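Long-range contact in pseudopodium-enriched atypical kinase 1 (Homo sapiens, PDB 6BHC), which is a pseudokinase, a dimer-forming member of the protein kinase superfamily with an unusual catalytic cleft, probably acting in signalling as a scaffold rather than an enzyme: residues T25-F39 against I404-F417. The protein carries 1 engineered substitution. Residues are numbered along the deposited sequence; the frame is centred on the assembly and turned at random.
Sequences TDALKKLAVKCEDLF and ISLEDWLCAQYLAF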
loop_
_atom_site.group_PDB
_atom_site.type_symbol
_atom_site.label_atom_id
_atom_site.label_comp_id
_atom_site.label_asym_id
_atom_site.label_seq_id
_atom_site.Cartn_x
_atom_site.Cartn_y
_atom_site.Cartn_z
ATOM N N THR A 25 4.670 11.522 9.586
ATOM C CA THR A 25 5.906 12.115 9.085
ATOM C C THR A 25 7.009 11.071 8.968
ATOM O O THR A 25 7.692 10.984 7.942
ATOM C CB THR A 25 6.337 13.264 9.997
ATOM O OG1 THR A 25 5.328 14.283 9.990
ATOM C CG2 THR A 25 7.652 13.859 9.525
ATOM N N ASP A 26 7.193 10.259 10.014
ATOM C CA ASP A 26 8.210 9.214 9.961
ATOM C C ASP A 26 7.872 8.150 8.924
ATOM O O ASP A 26 8.779 7.593 8.294
ATOM C CB ASP A 26 8.382 8.575 11.340
ATOM C CG ASP A 26 8.833 9.570 12.393
ATOM O OD1 ASP A 26 9.419 10.609 12.021
ATOM O OD2 ASP A 26 8.607 9.309 13.594
ATOM N N ALA A 27 6.585 7.857 8.728
ATOM C CA ALA A 27 6.198 6.861 7.735
ATOM C C ALA A 27 6.458 7.361 6.319
ATOM O O ALA A 27 6.980 6.621 5.477
ATOM C CB ALA A 27 4.728 6.483 7.912
ATOM N N LEU A 28 6.101 8.617 6.037
ATOM C CA LEU A 28 6.312 9.160 4.697
ATOM C C LEU A 28 7.792 9.260 4.358
ATOM O O LEU A 28 8.173 9.094 3.193
ATOM C CB LEU A 28 5.643 10.529 4.569
ATOM C CG LEU A 28 4.125 10.539 4.373
ATOM C CD1 LEU A 28 3.605 11.964 4.335
ATOM C CD2 LEU A 28 3.744 9.798 3.100
ATOM N N LYS A 29 8.641 9.533 5.352
ATOM C CA LYS A 29 10.080 9.511 5.113
ATOM C C LYS A 29 10.556 8.106 4.769
ATOM O O LYS A 29 11.417 7.932 3.898
ATOM C CB LYS A 29 10.828 10.048 6.333
ATOM C CG LYS A 29 10.640 11.535 6.565
ATOM C CD LYS A 29 11.354 11.991 7.823
ATOM C CE LYS A 29 11.165 13.480 8.049
ATOM N NZ LYS A 29 11.708 13.908 9.365
ATOM N N LYS A 30 10.005 7.091 5.439
ATOM C CA LYS A 30 10.376 5.716 5.124
ATOM C C LYS A 30 9.857 5.308 3.750
ATOM O O LYS A 30 10.542 4.597 3.006
ATOM C CB LYS A 30 9.853 4.773 6.209
ATOM C CG LYS A 30 10.248 3.316 6.021
ATOM C CD LYS A 30 9.729 2.453 7.163
ATOM C CE LYS A 30 10.058 0.983 6.950
ATOM N NZ LYS A 30 9.542 0.131 8.060
ATOM N N LEU A 31 8.650 5.756 3.394
ATOM C CA LEU A 31 8.117 5.473 2.065
ATOM C C LEU A 31 8.943 6.156 0.982
ATOM O O LEU A 31 9.171 5.581 -0.088
ATOM C CB LEU A 31 6.655 5.912 1.982
ATOM C CG LEU A 31 5.653 5.130 2.832
ATOM C CD1 LEU A 31 4.301 5.830 2.851
ATOM C CD2 LEU A 31 5.511 3.708 2.313
ATOM N N ALA A 32 9.400 7.383 1.243
ATOM C CA ALA A 32 10.219 8.087 0.261
ATOM C C ALA A 32 11.562 7.397 0.068
ATOM O O ALA A 32 12.049 7.279 -1.063
ATOM C CB ALA A 32 10.417 9.542 0.686
ATOM N N VAL A 33 12.173 6.930 1.159
ATOM C CA VAL A 33 13.447 6.226 1.058
ATOM C C VAL A 33 13.264 4.890 0.349
ATOM O O VAL A 33 14.111 4.475 -0.453
ATOM C CB VAL A 33 14.069 6.050 2.456
ATOM C CG1 VAL A 33 15.263 5.106 2.401
ATOM C CG2 VAL A 33 14.485 7.399 3.021
ATOM N N LYS A 34 12.157 4.195 0.625
ATOM C CA LYS A 34 11.898 2.932 -0.058
ATOM C C LYS A 34 11.665 3.148 -1.548
ATOM O O LYS A 34 12.130 2.353 -2.373
ATOM C CB LYS A 34 10.703 2.222 0.579
ATOM C CG LYS A 34 11.091 1.148 1.580
ATOM C CD LYS A 34 9.868 0.529 2.232
ATOM C CE LYS A 34 10.244 -0.705 3.035
ATOM N NZ LYS A 34 11.337 -0.424 4.006
ATOM N N CYS A 35 10.948 4.213 -1.913
ATOM C CA CYS A 35 10.804 4.552 -3.325
ATOM C C CYS A 35 12.157 4.853 -3.953
ATOM O O CYS A 35 12.450 4.393 -5.062
ATOM C CB CYS A 35 9.865 5.748 -3.491
ATOM S SG CYS A 35 8.129 5.417 -3.133
ATOM N N GLU A 36 12.999 5.614 -3.251
ATOM C CA GLU A 36 14.315 5.957 -3.779
ATOM C C GLU A 36 15.135 4.709 -4.083
ATOM O O GLU A 36 15.777 4.621 -5.136
ATOM C CB GLU A 36 15.050 6.862 -2.789
ATOM C CG GLU A 36 16.507 7.116 -3.128
ATOM C CD GLU A 36 17.142 8.145 -2.212
ATOM O OE1 GLU A 36 16.766 9.332 -2.300
ATOM O OE2 GLU A 36 18.009 7.762 -1.398
ATOM N N ASP A 37 15.116 3.726 -3.182
ATOM C CA ASP A 37 15.886 2.509 -3.414
ATOM C C ASP A 37 15.299 1.679 -4.549
ATOM O O ASP A 37 16.036 0.956 -5.230
ATOM C CB ASP A 37 15.964 1.686 -2.129
ATOM C CG ASP A 37 16.713 2.408 -1.020
ATOM O OD1 ASP A 37 17.508 3.319 -1.334
ATOM O OD2 ASP A 37 16.510 2.061 0.163
ATOM N N LEU A 38 13.987 1.769 -4.775
ATOM C CA LEU A 38 13.375 1.034 -5.876
ATOM C C LEU A 38 13.678 1.686 -7.221
ATOM O O LEU A 38 13.880 0.986 -8.219
ATOM C CB LEU A 38 11.864 0.928 -5.665
ATOM C CG LEU A 38 11.405 0.048 -4.499
ATOM C CD1 LEU A 38 9.887 0.052 -4.397
ATOM C CD2 LEU A 38 11.934 -1.369 -4.655
ATOM N N PHE A 39 13.710 3.019 -7.269
ATOM C CA PHE A 39 14.013 3.713 -8.513
ATOM C C PHE A 39 15.502 3.726 -8.836
ATOM O O PHE A 39 15.867 3.974 -9.991
ATOM C CB PHE A 39 13.491 5.152 -8.462
ATOM C CG PHE A 39 12.003 5.267 -8.634
ATOM C CD1 PHE A 39 11.435 5.272 -9.896
ATOM C CD2 PHE A 39 11.172 5.379 -7.534
ATOM C CE1 PHE A 39 10.064 5.382 -10.051
ATOM C CE2 PHE A 39 9.803 5.488 -7.684
ATOM C CZ PHE A 39 9.249 5.489 -8.944
ATOM N N ILE A 404 4.021 2.430 -8.609
ATOM C CA ILE A 404 4.380 3.726 -8.048
ATOM C C ILE A 404 4.998 4.566 -9.156
ATOM O O ILE A 404 6.020 4.185 -9.738
ATOM C CB ILE A 404 5.344 3.577 -6.861
ATOM C CG1 ILE A 404 4.716 2.704 -5.775
ATOM C CG2 ILE A 404 5.715 4.943 -6.302
ATOM C CD1 ILE A 404 3.462 3.294 -5.169
ATOM N N SER A 405 4.381 5.704 -9.447
ATOM C CA SER A 405 4.880 6.600 -10.477
ATOM C C SER A 405 5.940 7.534 -9.901
ATOM O O SER A 405 6.118 7.648 -8.686
ATOM C CB SER A 405 3.736 7.408 -11.086
ATOM O OG SER A 405 3.231 8.348 -10.154
ATOM N N LEU A 406 6.650 8.210 -10.804
ATOM C CA LEU A 406 7.676 9.157 -10.380
ATOM C C LEU A 406 7.070 10.304 -9.583
ATOM O O LEU A 406 7.664 10.773 -8.606
ATOM C CB LEU A 406 8.432 9.682 -11.598
ATOM C CG LEU A 406 9.476 10.768 -11.341
ATOM C CD1 LEU A 406 10.534 10.273 -10.370
ATOM C CD2 LEU A 406 10.106 11.214 -12.650
ATOM N N GLU A 407 5.878 10.761 -9.978
ATOM C CA GLU A 407 5.242 11.867 -9.272
ATOM C C GLU A 407 4.837 11.475 -7.856
ATOM O O GLU A 407 4.859 12.320 -6.953
ATOM C CB GLU A 407 4.026 12.364 -10.056
ATOM C CG GLU A 407 3.466 13.683 -9.548
ATOM C CD GLU A 407 2.323 14.202 -10.396
ATOM O OE1 GLU A 407 1.416 14.851 -9.834
ATOM O OE2 GLU A 407 2.331 13.963 -11.622
ATOM N N ASP A 408 4.470 10.209 -7.639
ATOM C CA ASP A 408 4.127 9.762 -6.292
ATOM C C ASP A 408 5.333 9.833 -5.367
ATOM O O ASP A 408 5.216 10.256 -4.210
ATOM C CB ASP A 408 3.574 8.337 -6.333
ATOM C CG ASP A 408 2.329 8.216 -7.187
ATOM O OD1 ASP A 408 1.593 9.218 -7.315
ATOM O OD2 ASP A 408 2.086 7.116 -7.727
ATOM N N TRP A 409 6.499 9.413 -5.858
ATOM C CA TRP A 409 7.721 9.509 -5.068
ATOM C C TRP A 409 8.036 10.960 -4.724
ATOM O O TRP A 409 8.289 11.294 -3.561
ATOM C CB TRP A 409 8.876 8.861 -5.832
ATOM C CG TRP A 409 10.225 9.019 -5.198
ATOM C CD1 TRP A 409 10.499 9.234 -3.876
ATOM C CD2 TRP A 409 11.490 8.980 -5.868
ATOM N NE1 TRP A 409 11.856 9.329 -3.684
ATOM C CE2 TRP A 409 12.487 9.178 -4.891
ATOM C CE3 TRP A 409 11.878 8.797 -7.199
ATOM C CZ2 TRP A 409 13.844 9.196 -5.205
ATOM C CZ3 TRP A 409 13.225 8.814 -7.507
ATOM C CH2 TRP A 409 14.192 9.011 -6.514
ATOM N N LEU A 410 8.011 11.842 -5.727
ATOM C CA LEU A 410 8.331 13.246 -5.487
ATOM C C LEU A 410 7.337 13.885 -4.525
ATOM O O LEU A 410 7.716 14.720 -3.694
ATOM C CB LEU A 410 8.369 14.005 -6.814
ATOM C CG LEU A 410 9.353 13.467 -7.859
ATOM C CD1 LEU A 410 9.302 14.284 -9.142
ATOM C CD2 LEU A 410 10.768 13.430 -7.300
ATOM N N CYS A 411 6.060 13.506 -4.618
ATOM C CA CYS A 411 5.068 14.039 -3.691
ATOM C C CYS A 411 5.332 13.558 -2.270
ATOM O O CYS A 411 5.174 14.323 -1.311
ATOM C CB CYS A 411 3.661 13.645 -4.140
ATOM S SG CYS A 411 2.336 14.326 -3.115
ATOM N N ALA A 412 5.740 12.296 -2.117
ATOM C CA ALA A 412 6.099 11.793 -0.795
ATOM C C ALA A 412 7.319 12.519 -0.241
ATOM O O ALA A 412 7.385 12.793 0.962
ATOM C CB ALA A 412 6.350 10.286 -0.852
ATOM N N GLN A 413 8.296 12.835 -1.099
ATOM C CA GLN A 413 9.457 13.598 -0.650
ATOM C C GLN A 413 9.042 14.952 -0.097
ATOM O O GLN A 413 9.570 15.408 0.923
ATOM C CB GLN A 413 10.449 13.792 -1.797
ATOM C CG GLN A 413 11.262 12.569 -2.171
ATOM C CD GLN A 413 12.398 12.906 -3.122
ATOM O OE1 GLN A 413 13.175 12.035 -3.512
ATOM N NE2 GLN A 413 12.499 14.176 -3.498
ATOM N N TYR A 414 8.093 15.608 -0.764
ATOM C CA TYR A 414 7.660 16.936 -0.353
ATOM C C TYR A 414 6.996 16.901 1.019
ATOM O O TYR A 414 7.426 17.589 1.950
ATOM C CB TYR A 414 6.718 17.500 -1.414
ATOM C CG TYR A 414 6.099 18.837 -1.091
ATOM C CD1 TYR A 414 6.822 19.829 -0.437
ATOM C CD2 TYR A 414 4.795 19.118 -1.471
ATOM C CE1 TYR A 414 6.251 21.056 -0.157
ATOM C CE2 TYR A 414 4.219 20.337 -1.198
ATOM C CZ TYR A 414 4.948 21.302 -0.543
ATOM O OH TYR A 414 4.361 22.516 -0.279
ATOM N N LEU A 415 5.951 16.083 1.166
ATOM C CA LEU A 415 5.176 16.085 2.404
ATOM C C LEU A 415 5.956 15.504 3.576
ATOM O O LEU A 415 5.684 15.855 4.730
ATOM C CB LEU A 415 3.872 15.317 2.206
ATOM C CG LEU A 415 2.937 15.902 1.145
ATOM C CD1 LEU A 415 1.625 15.139 1.102
ATOM C CD2 LEU A 415 2.698 17.380 1.410
ATOM N N ALA A 416 6.923 14.623 3.312
ATOM C CA ALA A 416 7.657 13.993 4.407
ATOM C C ALA A 416 8.592 14.980 5.095
ATOM O O ALA A 416 8.758 14.935 6.320
ATOM C CB ALA A 416 8.444 12.789 3.893
ATOM N N PHE A 417 9.208 15.880 4.328
ATOM C CA PHE A 417 10.217 16.784 4.859
ATOM C C PHE A 417 9.744 18.223 4.999
ATOM O O PHE A 417 10.487 19.048 5.541
ATOM C CB PHE A 417 11.473 16.746 3.978
ATOM C CG PHE A 417 12.199 15.434 4.022
ATOM C CD1 PHE A 417 11.853 14.404 3.162
ATOM C CD2 PHE A 417 13.223 15.228 4.931
ATOM C CE1 PHE A 417 12.519 13.193 3.206
ATOM C CE2 PHE A 417 13.893 14.021 4.980
ATOM C CZ PHE A 417 13.540 13.001 4.117
#
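The indole of Trp409 is a knob fitted into a hole formed by Ala32, Cys35, Glu36 and Phe39 of the antiparallel partner helix. With CG anti to the backbone N (chi1 174°), the side chain reaches across and lies along helix 25-39. CB of Cys35 sits over the five-membered ring in a CH-pi contact, 3.6 Å from Trp409 CD1, while its sulfur stands oblique to the indole. A second CH-pi contact has Lys29 CG over one face of the Phe417 ring, 4.3 Å from its centroid. Farther along the indole of Trp409, Glu36 lays CA and CB against the benzo half, CB 3.6 Å from Trp409 CZ2. Phe39 supplies another aromatic: its ring is nearly parallel to the indole (10°) but displaced along it, so that the rings meet mostly along their margins, Phe39 CD2 3.5 Å from Trp409 CE3. Phe115 adds an edge-to-face neighbour to Trp409.

Away from the tryptophan the helices meet largely through aliphatic contacts. The small Ala416 lets the backbones close in, its CB lying 3.7 Å from Leu28 CB, and the Leu28 branch CD1 reaches Leu415 CB. Ala32 faces Ala412. At the other end, Ile404 CG2 meets Cys35 SG at 4.0 Å.

Ser405 and Asp408 form a capping box at the start of helix 406-417: Ser405 N donates to Asp408 OD2 from above the carboxylate plane, and the backbone N of Asp408 gives a weak bond back to Ser405 OG.

The axes approach to 8.2 Å at 147°, and Leu28 also touches Met390 of helix 371-396. Ala27 packs on Ile391 and Ile404 on Leu398 of the second subunit, placing the pair at the dimer contact. As in other PEAK-family pseudokinases, such helices from before and after the kinase fold combine in the split helical dimerisation (SHED) module.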